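PDB 3EGR: phenylacetate-CoA oxygenase subunit PaaB from Ralstonia eutropha JMP134, which is probably a small non-catalytic subunit of the multicomponent oxygenase that attacks the aromatic ring of phenylacetyl-CoA in bacterial phenylacetate degradation. Local coordinates for residues A[12-17]-A[43-48]; A[28-33]-A[37-42]. All blocks are in the same frame, centred on the assembly; numbering follows the deposited sequence.

Interaction 1: residues A[12-17]-A[43-48]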
loop_
_atom_site.group_PDB
_atom_site.type_symbol
_atom_site.label_atom_id
_atom_site.label_comp_id
_atom_site.label_asym_id
_atom_site.label_seq_id
_atom_site.Cartn_x
_atom_site.Cartn_y
_atom_site.Cartn_z
ATOM N N VAL A 12 6.788 7.819 9.399
ATOM C CA VAL A 12 7.555 8.911 8.834
ATOM C C VAL A 12 9.044 8.566 8.884
ATOM O O VAL A 12 9.571 8.201 9.937
ATOM C CB VAL A 12 7.309 10.200 9.647
ATOM C CG1 VAL A 12 8.155 11.363 9.130
ATOM C CG2 VAL A 12 5.839 10.552 9.625
ATOM N N PHE A 13 9.717 8.709 7.748
ATOM C CA PHE A 13 11.158 8.499 7.655
ATOM C C PHE A 13 11.764 9.764 7.087
ATOM O O PHE A 13 11.243 10.298 6.107
ATOM C CB PHE A 13 11.484 7.327 6.723
ATOM C CG PHE A 13 10.760 6.051 7.068
ATOM C CD1 PHE A 13 9.448 5.853 6.676
ATOM C CD2 PHE A 13 11.390 5.047 7.775
ATOM C CE1 PHE A 13 8.781 4.688 6.992
ATOM C CE2 PHE A 13 10.720 3.880 8.094
ATOM C CZ PHE A 13 9.417 3.708 7.703
ATOM N N VAL A 14 12.867 10.225 7.687
ATOM C CA VAL A 14 13.540 11.452 7.260
ATOM C C VAL A 14 15.019 11.213 6.956
ATOM O O VAL A 14 15.689 10.449 7.650
ATOM C CB VAL A 14 13.458 12.530 8.345
ATOM C CG1 VAL A 14 14.349 13.684 7.990
ATOM C CG2 VAL A 14 12.035 12.992 8.521
ATOM N N ARG A 15 15.523 11.860 5.912
ATOM C CA ARG A 15 16.952 11.895 5.661
ATOM C C ARG A 15 17.391 13.331 5.717
ATOM O O ARG A 15 16.975 14.136 4.896
ATOM C CB ARG A 15 17.289 11.325 4.296
ATOM C CG ARG A 15 18.777 11.270 4.021
ATOM C CD ARG A 15 19.031 10.785 2.623
ATOM N NE ARG A 15 18.552 11.755 1.642
ATOM C CZ ARG A 15 18.173 11.460 0.398
ATOM N NH1 ARG A 15 18.217 10.214 -0.072
ATOM N NH2 ARG A 15 17.744 12.439 -0.392
ATOM N N SER A 16 18.255 13.636 6.678
ATOM C CA SER A 16 18.689 14.997 6.928
ATOM C C SER A 16 19.586 15.511 5.806
ATOM O O SER A 16 19.992 14.739 4.933
ATOM C CB SER A 16 19.419 15.046 8.254
ATOM O OG SER A 16 20.558 14.225 8.179
ATOM N N LYS A 17 19.886 16.815 5.845
ATOM C CA LYS A 17 20.653 17.500 4.783
ATOM C C LYS A 17 21.939 16.753 4.472
ATOM O O LYS A 17 22.093 16.209 3.378
ATOM C CB LYS A 17 20.957 18.962 5.162
ATOM C CG LYS A 17 21.836 19.724 4.146
ATOM N N VAL A 43 6.100 18.891 12.023
ATOM C CA VAL A 43 6.268 18.226 13.316
ATOM C C VAL A 43 7.693 17.739 13.524
ATOM O O VAL A 43 8.199 17.811 14.637
ATOM C CB VAL A 43 5.266 17.038 13.487
ATOM C CG1 VAL A 43 5.723 16.094 14.583
ATOM C CG2 VAL A 43 3.861 17.574 13.781
ATOM N N TYR A 44 8.336 17.253 12.457
ATOM C CA TYR A 44 9.604 16.531 12.587
ATOM C C TYR A 44 10.793 17.247 11.968
ATOM O O TYR A 44 11.890 17.144 12.497
ATOM C CB TYR A 44 9.516 15.112 11.991
ATOM C CG TYR A 44 8.609 14.149 12.756
ATOM C CD1 TYR A 44 8.919 13.751 14.048
ATOM C CD2 TYR A 44 7.449 13.628 12.174
ATOM C CE1 TYR A 44 8.105 12.880 14.749
ATOM C CE2 TYR A 44 6.634 12.758 12.866
ATOM C CZ TYR A 44 6.967 12.391 14.158
ATOM O OH TYR A 44 6.171 11.525 14.869
ATOM N N THR A 45 10.615 17.963 10.862
ATOM C CA THR A 45 11.762 18.641 10.248
ATOM C C THR A 45 11.808 20.141 10.512
ATOM O O THR A 45 12.830 20.774 10.254
ATOM C CB THR A 45 11.838 18.401 8.731
ATOM O OG1 THR A 45 10.883 19.228 8.059
ATOM C CG2 THR A 45 11.595 16.927 8.405
ATOM N N ARG A 46 10.713 20.716 11.008
ATOM C CA ARG A 46 10.638 22.163 11.190
ATOM C C ARG A 46 11.011 22.920 9.920
ATOM O O ARG A 46 11.652 23.958 9.981
ATOM C CB ARG A 46 11.540 22.611 12.343
ATOM C CG ARG A 46 11.159 21.978 13.642
ATOM C CD ARG A 46 12.081 22.370 14.742
ATOM N NE ARG A 46 11.752 21.637 15.951
ATOM C CZ ARG A 46 12.321 21.834 17.137
ATOM N NH1 ARG A 46 13.279 22.745 17.303
ATOM N NH2 ARG A 46 11.926 21.107 18.171
ATOM N N ARG A 47 10.603 22.382 8.773
ATOM C CA ARG A 47 10.830 23.017 7.463
ATOM C C ARG A 47 12.291 23.267 7.059
ATOM O O ARG A 47 12.541 24.073 6.185
ATOM C CB ARG A 47 9.996 24.306 7.340
ATOM C CG ARG A 47 8.507 24.029 7.446
ATOM C CD ARG A 47 7.638 25.201 7.109
ATOM N NE ARG A 47 6.267 24.933 7.538
ATOM C CZ ARG A 47 5.176 25.532 7.055
ATOM N NH1 ARG A 47 5.260 26.475 6.131
ATOM N NH2 ARG A 47 3.976 25.195 7.514
ATOM N N GLN A 48 13.237 22.545 7.657
ATOM C CA GLN A 48 14.651 22.597 7.252
ATOM C C GLN A 48 14.809 22.399 5.738
ATOM O O GLN A 48 14.192 21.509 5.160
ATOM C CB GLN A 48 15.457 21.500 7.976
ATOM C CG GLN A 48 16.732 21.985 8.686
ATOM C CD GLN A 48 16.439 22.551 10.082
ATOM O OE1 GLN A 48 15.566 22.041 10.801
ATOM N NE2 GLN A 48 17.169 23.608 10.469
#
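V12 and V14 of the central strand 9-15 meet Y44 and T45 near the C-terminal end of helix 33-45, where the helix lies across one face of a three-stranded antiparallel sheet. The order of the sheet is 23-29, 9-15, 52-57; the outer two strands run the same way and are joined through the helix, a split beta-alpha-beta unit. In this small alpha+beta fold the alternation of a strand turns both valines toward the helix. Y44 has the most surface buried here. Its ring takes V12 at an oblique angle, neither flat on a face nor square to an edge: CG1 of V12 lies 3.9 Å from CD2 of Y44, and CG2 of V12 is 4.0 Å from CE2 of Y44. With CG1 anti to the backbone N (chi1 177°) and CG2 beside that N, V12 sets one methyl near each of these ring carbons. One face of the ring is covered from within its own helix by CG1 of V43, 3.7 Å above the centre. A tyrosine suits this border position, since its carbon ring packs on valine while OH of Y44 is hydrogen-bonded to O of S27, tying the helix to the edge strand 23-29.

Two residues along the strand, V14 meets T45, whose CA is its nearest across the contact. Valine suits the strand and offers apolar surface, while threonine divides its branches between two tasks. OG1 of T45 is hydrogen-bonded to O of R41, one turn back, so the hydroxyl is satisfied by its own helix. At chi1 78° the methyl of T45 stands beside its backbone N, and there its CG2 comes within 4.0 Å of CG2 of V14.

Interaction 2: residues A[28-33]-A[37-42]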
loop_
_atom_site.group_PDB
_atom_site.type_symbol
_atom_site.label_atom_id
_atom_site.label_comp_id
_atom_site.label_asym_id
_atom_site.label_seq_id
_atom_site.Cartn_x
_atom_site.Cartn_y
_atom_site.Cartn_z
ATOM N N LEU A 28 2.344 9.469 12.674
ATOM C CA LEU A 28 1.294 10.451 12.835
ATOM C C LEU A 28 0.036 10.015 12.090
ATOM O O LEU A 28 0.102 9.176 11.196
ATOM C CB LEU A 28 1.769 11.843 12.383
ATOM C CG LEU A 28 2.378 11.989 10.990
ATOM C CD1 LEU A 28 1.331 11.711 9.920
ATOM C CD2 LEU A 28 2.996 13.387 10.821
ATOM N N HIS A 29 -1.108 10.565 12.487
ATOM C CA HIS A 29 -2.365 10.304 11.800
ATOM C C HIS A 29 -2.711 11.438 10.862
ATOM O O HIS A 29 -2.639 12.608 11.252
ATOM C CB HIS A 29 -3.501 10.131 12.800
ATOM C CG HIS A 29 -3.359 8.921 13.668
ATOM N ND1 HIS A 29 -2.666 8.942 14.858
ATOM C CD2 HIS A 29 -3.802 7.655 13.513
ATOM C CE1 HIS A 29 -2.702 7.741 15.404
ATOM N NE2 HIS A 29 -3.373 6.937 14.602
ATOM N N ALA A 30 -3.102 11.083 9.635
ATOM C CA ALA A 30 -3.408 12.078 8.590
ATOM C C ALA A 30 -4.402 11.517 7.593
ATOM O O ALA A 30 -4.506 10.307 7.424
ATOM C CB ALA A 30 -2.138 12.524 7.873
ATOM N N THR A 31 -5.142 12.396 6.930
ATOM C CA THR A 31 -6.183 11.935 6.008
ATOM C C THR A 31 -5.603 11.431 4.689
ATOM O O THR A 31 -6.214 10.623 4.053
ATOM C CB THR A 31 -7.234 13.004 5.731
ATOM O OG1 THR A 31 -6.605 14.115 5.093
ATOM C CG2 THR A 31 -7.936 13.450 7.035
ATOM N N ASP A 32 -4.427 11.883 4.275
ATOM C CA ASP A 32 -3.814 11.339 3.061
ATOM C C ASP A 32 -2.321 11.599 3.033
ATOM O O ASP A 32 -1.775 12.254 3.947
ATOM C CB ASP A 32 -4.482 11.918 1.816
ATOM C CG ASP A 32 -4.540 13.413 1.831
ATOM O OD1 ASP A 32 -3.500 14.094 2.002
ATOM O OD2 ASP A 32 -5.654 13.920 1.674
ATOM N N ALA A 33 -1.659 11.098 1.992
ATOM C CA ALA A 33 -0.206 11.137 1.951
ATOM C C ALA A 33 0.309 12.581 1.926
ATOM O O ALA A 33 1.320 12.902 2.552
ATOM C CB ALA A 33 0.336 10.333 0.774
ATOM N N LEU A 37 2.728 14.318 4.711
ATOM C CA LEU A 37 3.976 15.014 4.361
ATOM C C LEU A 37 4.034 16.402 4.980
ATOM O O LEU A 37 4.999 16.744 5.647
ATOM C CB LEU A 37 4.109 15.155 2.838
ATOM C CG LEU A 37 4.845 14.054 2.102
ATOM C CD1 LEU A 37 4.761 14.338 0.617
ATOM C CD2 LEU A 37 6.294 13.958 2.589
ATOM N N HIS A 38 2.993 17.190 4.734
ATOM C CA HIS A 38 2.882 18.534 5.288
ATOM C C HIS A 38 3.054 18.519 6.815
ATOM O O HIS A 38 3.835 19.297 7.353
ATOM C CB HIS A 38 1.546 19.163 4.873
ATOM C CG HIS A 38 1.309 20.532 5.442
ATOM N ND1 HIS A 38 1.764 21.688 4.835
ATOM C CD2 HIS A 38 0.640 20.932 6.555
ATOM C CE1 HIS A 38 1.383 22.736 5.546
ATOM N NE2 HIS A 38 0.702 22.304 6.596
HETATM N N MSE A 39 2.340 17.621 7.497
HETATM C CA MSE A 39 2.431 17.501 8.962
HETATM C C MSE A 39 3.824 17.076 9.413
HETATM O O MSE A 39 4.343 17.612 10.394
HETATM C CB MSE A 39 1.410 16.489 9.519
HETATM C CG MSE A 39 -0.025 16.967 9.538
HETATM SE SE MSE A 39 -1.303 15.612 10.154
HETATM C CE MSE A 39 -0.671 15.326 11.953
ATOM N N ALA A 40 4.397 16.081 8.739
ATOM C CA ALA A 40 5.739 15.601 9.076
ATOM C C ALA A 40 6.751 16.730 8.911
ATOM O O ALA A 40 7.621 16.923 9.776
ATOM C CB ALA A 40 6.129 14.371 8.245
ATOM N N ARG A 41 6.618 17.489 7.818
ATOM C CA ARG A 41 7.501 18.638 7.536
ATOM C C ARG A 41 7.539 19.587 8.736
ATOM O O ARG A 41 8.609 20.031 9.154
ATOM C CB ARG A 41 7.057 19.383 6.251
ATOM C CG ARG A 41 8.023 20.489 5.727
ATOM C CD ARG A 41 7.546 21.102 4.373
ATOM N NE ARG A 41 7.865 22.532 4.211
ATOM C CZ ARG A 41 8.976 23.026 3.659
ATOM N NH1 ARG A 41 9.926 22.222 3.191
ATOM N NH2 ARG A 41 9.146 24.341 3.576
ATOM N N ASP A 42 6.372 19.869 9.300
ATOM C CA ASP A 42 6.263 20.746 10.468
ATOM C C ASP A 42 6.669 20.066 11.774
ATOM O O ASP A 42 7.470 20.600 12.550
ATOM C CB ASP A 42 4.831 21.276 10.603
ATOM C CG ASP A 42 4.528 22.382 9.623
ATOM O OD1 ASP A 42 5.453 22.854 8.947
ATOM O OD2 ASP A 42 3.363 22.783 9.518
#
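L28 and M39, the latter a selenomethionine, form the apolar centre, their side chains slanting across each other. CD2 of L28 does the touching, 3.7 Å from CB of M39, and the same methyl reaches 4.2 Å to CB of A40. The small side chain of A40 lets the helix backbone come close to the leucine, whose CD2 is also 3.7 Å from N of A40. Further along M39, SE rests 3.9 Å from CB of A30. The chain of M39 is extended through chi2 and bends at chi3 (62°), which brings CE alongside the backbone of H29, 3.4 Å from its O. An unbranched, flexible side chain suits this task of spanning from helix to strand end.

The two segments are the strand-to-helix connection of the alpha+beta fold: strand 23-29 ends, the chain turns through A30 to D32, and helix 33-45 folds back over the sheet. D32 is the N-cap, its OD1 accepting a hydrogen bond from N of Q35. The next residue, A33, starts the helix, and its O takes the first-turn bond from N of L37 at 2.9 Å, nearly straight at 161°.

Interaction 1 and interaction 2 hold successive parts of helix 33-45 against the same sheet: 28-33 with 37-42 at its start and middle, 12-17 with 43-48 at its end. Their centres lie 12 Å apart, and along the chain interaction 2 is nested within the loop that interaction 1 closes. They share one apolar layer, in which CG1 of V12 packs on CB of A40 at 3.7 Å and CG2 of V12 on CG of L28 at 4.0 Å. A salt bridge of 2.6 Å between NE of R47 and OD1 of D42 ties the turn after the helix back to its body.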